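Peptidyl-tRNA hydrolase (Thermoplasma acidophilum, PDB 1RLK) probably hydrolyses peptidyl-tRNAs that drop off the ribosome during protein synthesis, releasing the tRNA and an N-acyl-amino acid. Local coordinates at residues Lys11-Gly16 against Pro91-Cys96; Val29-Arg34 against Gly75-Ile80; Met65-Met70 against Lys109-Tyr114. All blocks are in the same frame, centred on the assembly; numbering follows the deposited sequence. Where two conformers were deposited one is given.

Contact 1. Residues Lys11-Gly16 against Pro91-Cys96; sequences KDLDMG and PGTITC
Leu13 and Thr93 reach toward each other, tip to tip. Leu13 CD2 meets the methyl CG2 of Thr93 at 4.0 Å. The other branch of Leu13 lies against the backbone. Leu13 CD1 sits 3.5 Å from Ile94 O and also touches Thr95 CA. A chi1 of -69° sends both Leu13 branches across to the other segment. Met15 comes in differently, crossing Thr95 at about a right angle. Met15 SD packs on Thr95 CG2 at 3.9 Å. The chain then bends at chi3 (-71°), and this turn lays Met15 CE 3.9 Å from Thr95 O. Thr95 CG2 thus touches both Met15 SD and Leu13 CD1. The hydroxyl of Thr95 is engaged elsewhere, with Gln23 of helix 17-38. No hydrogen bond crosses between the two segments. The contact is van der Waals packing of methyl groups and sulfur at the surface, in part on backbone carbonyls. An alanine in place of Met15 removes the sulfur and its methyl, and is likely to open a gap beside Thr95 CB and CG2. The loop 11-16 joins strand 3-10 to helix 17-38. Here it rests against residues 93-95, on strand 94-103, the antiparallel neighbour of strand 3-10. Met15 also touches Ile20 and Gln23 of helix 17-38, while Ile94 packs on strand 78-82 and helix 61-74.

Contact 2. Residues Val29-Arg34 against Gly75-Ile80; sequences VTCAIR and GIVNEI
Glu79 OE1 is gripped by two nitrogens of Arg34. Arg34 NH1 lies 2.9 Å from Glu79 OE1 and Arg34 NH2 lies 3.0 Å from the same oxygen, an end-on salt bridge with both bonds to one atom. The motif is a helix packed on the edge strand of the mixed four-stranded beta sheet in this alpha/beta fold of the PTH2 family. Helix 29-34 runs roughly antiparallel to strand 78-80, at 148°, with the axes 7.8 Å apart. The carboxylate oxygen lies in the guanidinium plane, but the two flat groups are turned 46° against each other. NH1 meets OE1 on the anti side, somewhat out of the carboxylate plane, and NH2 comes from above that plane, on the same face. The bend of Arg34 at chi3 (-44°) brings the guanidinium round to this oxygen. Farther back, Arg34 CD passes obliquely over Val77 CG1. Thr30 crosses Glu79 at about a right angle, and Thr30 CG2 presses on Glu79 CD at 3.4 Å. This methyl and the two nitrogens together would limit how the carboxylate can turn. Cys31 fills the middle, with SG against Glu79 CB and CB against Val77 CG1. Asn78 points away from the helix, and its ND2 gives a bond to Ile76 O. Asn78 ND2 also bonds Asp72, and Asn78 OD1 takes a bond from Lys68, both on helix 61-74. A water accepts a bond from Asn78 N at 3.0 Å and a weak one from Arg34 NH1 at 3.4 Å.

Contact 3. Residues Met65-Met70 against Lys109-Tyr114; sequences MEIKRM and KITGKY
Lys109 opens the second segment and meets Met70 through its backbone, with Lys109 O 4.4 Å from Met70 SD. Ile110 follows and carries much of the contact. Ile110 CG1 lies 3.8 Å from Met70 CB. Its CD1 reaches on to the backbone carbon of Met70. With CG1 beside the backbone N (chi1 -62°), Ile110 CG2 points to the other side and meets Ile67 CG2 at 3.9 Å. The two isoleucines pass each other at a slant, near the closest point of the backbones. Thr111 adds its methyl, with Thr111 CG2 4.2 Å from Ile67 CD1. Its hydroxyl bonds back to Leu107 O in its own helix. A type I beta turn from Thr111 to Tyr114 then reverses the chain, with Tyr114 N bonded to Thr111 O at 3.0 Å. The turn brings the Tyr114 ring back against Ile67, which it meets obliquely, the two side chains coming from opposite directions. Ile67 CD1 approaches Tyr114 CE2 to 3.7 Å, and Ile67 CG1 touches the same carbon and OH. The hydroxyl of Tyr114 is held by Glu63, one turn earlier on helix 61-74. Ile67 is thus enclosed by Ile110, Thr111 and Tyr114, with Ala8, Val58, Ile97 and Leu99 of the sheet also touching it. No hydrogen bond joins the two segments directly. Residues 110-114 are therefore packed on helix 61-74 by hydrocarbon contacts, and the bond from Tyr114 to Glu63 adds a polar tie to the same helix.

How the contacts relate
From the N terminus, the chain leaves strand 3-10 through the loop 11-16. Contact 1 closes the longest of the three loops, back from strand 94-103. Contact 2 is nested inside it and joins helix 17-38 to strand 78-82. Contact 3 begins within both loops on helix 61-74 and ends beyond both at the C-terminal helix 104-111, so it crosses contacts 1 and 2. Strands 78-82 and 94-103 are sheet neighbours, and Ile80 touches Ile94 to link contacts 1 and 2. Ile76 on Ile110 and Asn78 near Lys68 link contacts 2 and 3. Contacts 1 and 3 do not touch, with nearest atoms about 5 Å apart.

Contact 1. Residues Lys11-Gly16 against Pro91-Cys96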
loop_
_atom_site.group_PDB
_atom_site.type_symbol
_atom_site.label_atom_id
_atom_site.label_comp_id
_atom_site.label_asym_id
_atom_site.label_seq_id
_atom_site.Cartn_x
_atom_site.Cartn_y
_atom_site.Cartn_z
ATOM N N LYS A 11 12.049 -1.637 4.295
ATOM C CA LYS A 11 12.916 -2.691 4.827
ATOM C C LYS A 11 13.952 -2.149 5.819
ATOM O O LYS A 11 14.554 -2.913 6.554
ATOM C CB LYS A 11 13.610 -3.471 3.692
ATOM C CG LYS A 11 14.551 -2.645 2.797
ATOM C CD LYS A 11 15.574 -3.503 2.005
ATOM C CE LYS A 11 14.948 -4.178 0.795
ATOM N NZ LYS A 11 15.589 -3.781 -0.505
ATOM N N ASP A 12 14.147 -0.830 5.837
ATOM C CA ASP A 12 15.128 -0.189 6.729
ATOM C C ASP A 12 14.651 0.073 8.168
ATOM O O ASP A 12 15.380 0.673 8.961
ATOM C CB ASP A 12 15.624 1.135 6.111
ATOM C CG ASP A 12 14.520 2.168 5.941
ATOM O OD1 ASP A 12 13.334 1.792 5.957
ATOM O OD2 ASP A 12 14.732 3.388 5.763
ATOM N N LEU A 13 13.455 -0.380 8.523
ATOM C CA LEU A 13 12.909 -0.116 9.857
ATOM C C LEU A 13 13.072 -1.249 10.873
ATOM O O LEU A 13 12.685 -1.095 12.026
ATOM C CB LEU A 13 11.425 0.244 9.741
ATOM C CG LEU A 13 11.120 1.586 9.091
ATOM C CD1 LEU A 13 9.608 1.767 9.056
ATOM C CD2 LEU A 13 11.793 2.744 9.822
ATOM N N ASP A 14 13.601 -2.392 10.461
ATOM C CA ASP A 14 13.887 -3.483 11.406
ATOM C C ASP A 14 12.567 -4.052 11.971
ATOM O O ASP A 14 12.481 -4.464 13.131
ATOM C CB ASP A 14 14.855 -2.969 12.497
ATOM C CG ASP A 14 15.197 -4.005 13.538
ATOM O OD1 ASP A 14 15.823 -5.036 13.193
ATOM O OD2 ASP A 14 14.883 -3.850 14.741
ATOM N N MET A 15 11.536 -4.079 11.127
ATOM C CA MET A 15 10.231 -4.599 11.539
ATOM C C MET A 15 10.195 -6.133 11.517
ATOM O O MET A 15 10.637 -6.759 10.552
ATOM C CB MET A 15 9.125 -4.028 10.655
ATOM C CG MET A 15 8.929 -2.529 10.850
ATOM S SD MET A 15 7.531 -1.852 9.972
ATOM C CE MET A 15 8.094 -1.924 8.259
ATOM N N GLY A 16 9.662 -6.724 12.582
ATOM C CA GLY A 16 9.470 -8.161 12.644
ATOM C C GLY A 16 8.353 -8.633 11.724
ATOM O O GLY A 16 7.592 -7.833 11.202
ATOM N N PRO A 91 1.891 11.653 15.396
ATOM C CA PRO A 91 1.843 10.557 14.420
ATOM C C PRO A 91 3.159 9.813 14.427
ATOM O O PRO A 91 4.155 10.418 14.808
ATOM C CB PRO A 91 1.650 11.287 13.097
ATOM C CG PRO A 91 2.343 12.577 13.310
ATOM C CD PRO A 91 2.007 12.961 14.729
ATOM N N GLY A 92 3.162 8.537 14.044
ATOM C CA GLY A 92 4.341 7.689 14.156
ATOM C C GLY A 92 5.131 7.597 12.866
ATOM O O GLY A 92 4.969 8.414 11.974
ATOM N N THR A 93 6.002 6.601 12.779
ATOM C CA THR A 93 6.844 6.408 11.596
ATOM C C THR A 93 6.070 5.854 10.414
ATOM O O THR A 93 5.183 5.012 10.599
ATOM C CB THR A 93 7.964 5.444 11.922
ATOM O OG1 THR A 93 8.697 5.941 13.038
ATOM C CG2 THR A 93 8.966 5.383 10.789
ATOM N N ILE A 94 6.421 6.326 9.211
ATOM C CA ILE A 94 5.872 5.813 7.954
ATOM C C ILE A 94 6.494 4.444 7.686
ATOM O O ILE A 94 7.714 4.340 7.582
ATOM C CB ILE A 94 6.156 6.778 6.784
ATOM C CG1 ILE A 94 5.343 8.064 6.952
ATOM C CG2 ILE A 94 5.832 6.120 5.467
ATOM C CD1 ILE A 94 5.639 9.144 5.936
ATOM N N THR A 95 5.646 3.414 7.593
ATOM C CA THR A 95 6.076 2.014 7.467
ATOM C C THR A 95 5.880 1.454 6.069
ATOM O O THR A 95 6.660 0.625 5.624
ATOM C CB THR A 95 5.299 1.106 8.464
ATOM O OG1 THR A 95 3.874 1.292 8.333
ATOM C CG2 THR A 95 5.602 1.493 9.879
ATOM N N CYS A 96 4.816 1.863 5.400
ATOM C CA CYS A 96 4.453 1.301 4.115
ATOM C C CYS A 96 3.447 2.169 3.390
ATOM O O CYS A 96 2.968 3.162 3.933
ATOM C CB CYS A 96 3.899 -0.116 4.311
ATOM S SG CYS A 96 2.347 -0.187 5.227
#

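Contact 2. Residues Val29-Arg34 against Gly75-Ile80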
loop_
_atom_site.group_PDB
_atom_site.type_symbol
_atom_site.label_atom_id
_atom_site.label_comp_id
_atom_site.label_asym_id
_atom_site.label_seq_id
_atom_site.Cartn_x
_atom_site.Cartn_y
_atom_site.Cartn_z
ATOM N N VAL A 29 -6.634 -2.259 4.540
ATOM C CA VAL A 29 -7.928 -1.869 5.075
ATOM C C VAL A 29 -8.318 -0.462 4.621
ATOM O O VAL A 29 -9.429 -0.244 4.127
ATOM C CB VAL A 29 -7.939 -1.971 6.618
ATOM C CG1 VAL A 29 -9.159 -1.266 7.206
ATOM C CG2 VAL A 29 -7.910 -3.455 7.030
ATOM N N THR A 30 -7.394 0.481 4.746
ATOM C CA THR A 30 -7.721 1.852 4.387
ATOM C C THR A 30 -7.975 1.963 2.878
ATOM O O THR A 30 -8.944 2.592 2.459
ATOM C CB THR A 30 -6.617 2.802 4.833
ATOM O OG1 THR A 30 -6.477 2.743 6.257
ATOM C CG2 THR A 30 -6.986 4.263 4.517
ATOM N N CYS A 31 -7.122 1.335 2.062
ATOM C CA CYS A 31 -7.291 1.416 0.616
ATOM C C CYS A 31 -8.596 0.773 0.177
ATOM O O CYS A 31 -9.284 1.286 -0.695
ATOM C CB CYS A 31 -6.106 0.775 -0.102
ATOM S SG CYS A 31 -4.618 1.769 -0.033
ATOM N N ALA A 32 -8.936 -0.352 0.793
ATOM C CA ALA A 32 -10.112 -1.121 0.393
ATOM C C ALA A 32 -11.395 -0.351 0.696
ATOM O O ALA A 32 -12.278 -0.275 -0.134
ATOM C CB ALA A 32 -10.126 -2.499 1.091
ATOM N N ILE A 33 -11.474 0.216 1.892
ATOM C CA ILE A 33 -12.637 0.986 2.315
ATOM C C ILE A 33 -12.800 2.261 1.488
ATOM O O ILE A 33 -13.894 2.552 1.036
ATOM C CB ILE A 33 -12.576 1.274 3.841
ATOM C CG1 ILE A 33 -12.850 -0.032 4.597
ATOM C CG2 ILE A 33 -13.588 2.361 4.231
ATOM C CD1 ILE A 33 -12.815 0.067 6.101
ATOM N N ARG A 34 -11.723 3.012 1.280
ATOM C CA ARG A 34 -11.783 4.182 0.404
ATOM C C ARG A 34 -12.231 3.785 -1.015
ATOM O O ARG A 34 -13.078 4.447 -1.625
ATOM C CB ARG A 34 -10.428 4.889 0.375
ATOM C CG ARG A 34 -10.363 6.054 -0.610
ATOM C CD ARG A 34 -9.207 6.997 -0.411
ATOM N NE ARG A 34 -8.988 7.340 0.998
ATOM C CZ ARG A 34 -7.824 7.241 1.647
ATOM N NH1 ARG A 34 -6.720 6.794 1.031
ATOM N NH2 ARG A 34 -7.767 7.579 2.935
ATOM N N GLY A 75 -3.817 8.965 -10.477
ATOM C CA GLY A 75 -5.145 8.949 -9.903
ATOM C C GLY A 75 -5.466 7.626 -9.245
ATOM O O GLY A 75 -6.615 7.179 -9.261
ATOM N N ILE A 76 -4.442 6.992 -8.689
ATOM C CA ILE A 76 -4.598 5.701 -8.037
ATOM C C ILE A 76 -4.757 5.911 -6.536
ATOM O O ILE A 76 -3.971 6.634 -5.897
ATOM C CB ILE A 76 -3.392 4.785 -8.348
ATOM C CG1 ILE A 76 -3.380 4.427 -9.845
ATOM C CG2 ILE A 76 -3.443 3.510 -7.496
ATOM C CD1 ILE A 76 -2.074 3.802 -10.345
ATOM N N VAL A 77 -5.767 5.254 -5.975
ATOM C CA VAL A 77 -5.967 5.249 -4.522
ATOM C C VAL A 77 -4.715 4.763 -3.827
ATOM O O VAL A 77 -4.136 3.734 -4.200
ATOM C CB VAL A 77 -7.159 4.344 -4.114
ATOM C CG1 VAL A 77 -7.208 4.156 -2.581
ATOM C CG2 VAL A 77 -8.465 4.915 -4.649
ATOM N N ASN A 78 -4.283 5.500 -2.809
ATOM C CA ASN A 78 -3.103 5.127 -2.043
ATOM C C ASN A 78 -3.163 5.639 -0.623
ATOM O O ASN A 78 -3.797 6.672 -0.354
ATOM C CB ASN A 78 -1.840 5.642 -2.732
ATOM C CG ASN A 78 -1.756 7.169 -2.743
ATOM O OD1 ASN A 78 -1.125 7.762 -1.869
ATOM N ND2 ASN A 78 -2.388 7.802 -3.740
ATOM N N GLU A 79 -2.507 4.929 0.289
ATOM C CA GLU A 79 -2.476 5.334 1.684
ATOM C C GLU A 79 -1.113 5.068 2.264
ATOM O O GLU A 79 -0.657 3.915 2.302
ATOM C CB GLU A 79 -3.526 4.563 2.486
ATOM C CG GLU A 79 -3.580 4.945 3.955
ATOM C CD GLU A 79 -4.243 6.293 4.218
ATOM O OE1 GLU A 79 -4.828 6.924 3.281
ATOM O OE2 GLU A 79 -4.198 6.692 5.393
ATOM N N ILE A 80 -0.454 6.137 2.708
ATOM C CA ILE A 80 0.736 6.038 3.511
ATOM C C ILE A 80 0.335 5.637 4.931
ATOM O O ILE A 80 -0.563 6.232 5.524
ATOM C CB ILE A 80 1.500 7.379 3.501
ATOM C CG1 ILE A 80 2.260 7.506 2.180
ATOM C CG2 ILE A 80 2.453 7.478 4.693
ATOM C CD1 ILE A 80 2.839 8.869 1.926
HETATM O O HOH W 1 -6.191 7.737 -2.144
#

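Contact 3. Residues Met65-Met70 against Lys109-Tyr114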
loop_
_atom_site.group_PDB
_atom_site.type_symbol
_atom_site.label_atom_id
_atom_site.label_comp_id
_atom_site.label_asym_id
_atom_site.label_seq_id
_atom_site.Cartn_x
_atom_site.Cartn_y
_atom_site.Cartn_z
ATOM N N MET A 65 7.881 7.671 -0.931
ATOM C CA MET A 65 7.378 8.968 -1.396
ATOM C C MET A 65 7.356 9.068 -2.932
ATOM O O MET A 65 6.511 9.757 -3.525
ATOM C CB MET A 65 8.215 10.094 -0.771
ATOM C CG MET A 65 8.154 10.132 0.765
ATOM S SD MET A 65 6.460 10.035 1.405
ATOM C CE MET A 65 5.742 11.397 0.680
ATOM N N GLU A 66 8.244 8.329 -3.585
ATOM C CA GLU A 66 8.254 8.254 -5.042
ATOM C C GLU A 66 7.022 7.518 -5.551
ATOM O O GLU A 66 6.410 7.923 -6.516
ATOM C CB GLU A 66 9.522 7.525 -5.506
ATOM C CG GLU A 66 9.685 7.463 -7.007
ATOM C CD GLU A 66 9.926 8.829 -7.615
ATOM O OE1 GLU A 66 10.403 9.744 -6.896
ATOM O OE2 GLU A 66 9.640 8.983 -8.822
ATOM N N ILE A 67 6.668 6.425 -4.885
ATOM C CA ILE A 67 5.466 5.658 -5.195
ATOM C C ILE A 67 4.226 6.550 -5.040
ATOM O O ILE A 67 3.352 6.616 -5.916
ATOM C CB ILE A 67 5.411 4.412 -4.250
ATOM C CG1 ILE A 67 6.458 3.385 -4.682
ATOM C CG2 ILE A 67 4.040 3.745 -4.260
ATOM C CD1 ILE A 67 6.751 2.324 -3.646
ATOM N N LYS A 68 4.172 7.248 -3.904
ATOM C CA LYS A 68 3.113 8.200 -3.621
ATOM C C LYS A 68 2.988 9.167 -4.790
ATOM O O LYS A 68 1.921 9.325 -5.358
ATOM C CB LYS A 68 3.445 8.949 -2.311
ATOM C CG LYS A 68 2.526 10.162 -1.991
ATOM C CD LYS A 68 1.192 9.694 -1.545
ATOM C CE LYS A 68 0.305 10.800 -0.971
ATOM N NZ LYS A 68 -1.023 10.768 -1.659
ATOM N N ARG A 69 4.094 9.803 -5.154
ATOM C CA ARG A 69 4.098 10.763 -6.270
ATOM C C ARG A 69 3.469 10.172 -7.528
ATOM O O ARG A 69 2.610 10.798 -8.163
ATOM C CB ARG A 69 5.518 11.253 -6.587
ATOM C CG ARG A 69 5.557 12.334 -7.681
ATOM C CD ARG A 69 6.952 12.706 -8.170
ATOM N NE ARG A 69 7.642 11.594 -8.829
ATOM C CZ ARG A 69 7.331 11.096 -10.029
ATOM N NH1 ARG A 69 6.329 11.588 -10.753
ATOM N NH2 ARG A 69 8.038 10.089 -10.527
ATOM N N MET A 70 3.888 8.963 -7.890
ATOM C CA MET A 70 3.386 8.332 -9.111
ATOM C C MET A 70 1.927 7.951 -9.005
ATOM O O MET A 70 1.168 8.154 -9.934
ATOM C CB MET A 70 4.214 7.096 -9.449
ATOM C CG MET A 70 5.668 7.394 -9.666
ATOM S SD MET A 70 6.414 6.131 -10.663
ATOM C CE MET A 70 7.909 6.050 -9.995
ATOM N N LYS A 109 3.506 -0.299 -13.392
ATOM C CA LYS A 109 4.224 0.913 -13.830
ATOM C C LYS A 109 4.864 1.673 -12.674
ATOM O O LYS A 109 5.816 2.413 -12.880
ATOM C CB LYS A 109 3.290 1.864 -14.589
ATOM C CG LYS A 109 2.715 1.298 -15.848
ATOM C CD LYS A 109 1.895 2.319 -16.606
ATOM C CE LYS A 109 1.380 1.717 -17.900
ATOM N NZ LYS A 109 0.193 2.421 -18.449
ATOM N N ILE A 110 4.329 1.498 -11.465
ATOM C CA ILE A 110 4.817 2.193 -10.262
ATOM C C ILE A 110 5.722 1.322 -9.394
ATOM O O ILE A 110 6.787 1.766 -8.972
ATOM C CB ILE A 110 3.603 2.668 -9.421
ATOM C CG1 ILE A 110 2.775 3.663 -10.214
ATOM C CG2 ILE A 110 4.046 3.323 -8.098
ATOM C CD1 ILE A 110 1.468 4.040 -9.551
ATOM N N THR A 111 5.276 0.091 -9.112
ATOM C CA THR A 111 5.936 -0.801 -8.151
ATOM C C THR A 111 6.681 -2.031 -8.732
ATOM O O THR A 111 7.347 -2.737 -7.993
ATOM C CB THR A 111 4.921 -1.318 -7.101
ATOM O OG1 THR A 111 3.700 -1.717 -7.742
ATOM C CG2 THR A 111 4.519 -0.171 -6.126
ATOM N N GLY A 112 6.564 -2.280 -10.027
ATOM C CA GLY A 112 7.142 -3.474 -10.639
ATOM C C GLY A 112 8.628 -3.658 -10.431
ATOM O O GLY A 112 9.134 -4.781 -10.437
ATOM N N LYS A 113 9.318 -2.547 -10.195
ATOM C CA LYS A 113 10.779 -2.498 -10.079
ATOM C C LYS A 113 11.263 -3.033 -8.746
ATOM O O LYS A 113 12.430 -3.455 -8.605
ATOM C CB LYS A 113 11.275 -1.053 -10.289
ATOM C CG LYS A 113 10.299 0.075 -9.806
ATOM C CD LYS A 113 9.069 0.384 -10.716
ATOM C CE LYS A 113 9.124 -0.193 -12.145
ATOM N NZ LYS A 113 7.757 -0.310 -12.710
ATOM N N TYR A 114 10.369 -3.051 -7.758
ATOM C CA TYR A 114 10.749 -3.421 -6.402
ATOM C C TYR A 114 10.672 -4.931 -6.187
ATOM O O TYR A 114 9.808 -5.584 -6.753
ATOM C CB TYR A 114 9.828 -2.699 -5.400
ATOM C CG TYR A 114 9.908 -1.198 -5.526
ATOM C CD1 TYR A 114 11.041 -0.505 -5.109
ATOM C CD2 TYR A 114 8.877 -0.477 -6.094
ATOM C CE1 TYR A 114 11.129 0.873 -5.233
ATOM C CE2 TYR A 114 8.956 0.912 -6.227
ATOM C CZ TYR A 114 10.087 1.579 -5.788
ATOM O OH TYR A 114 10.184 2.961 -5.926
#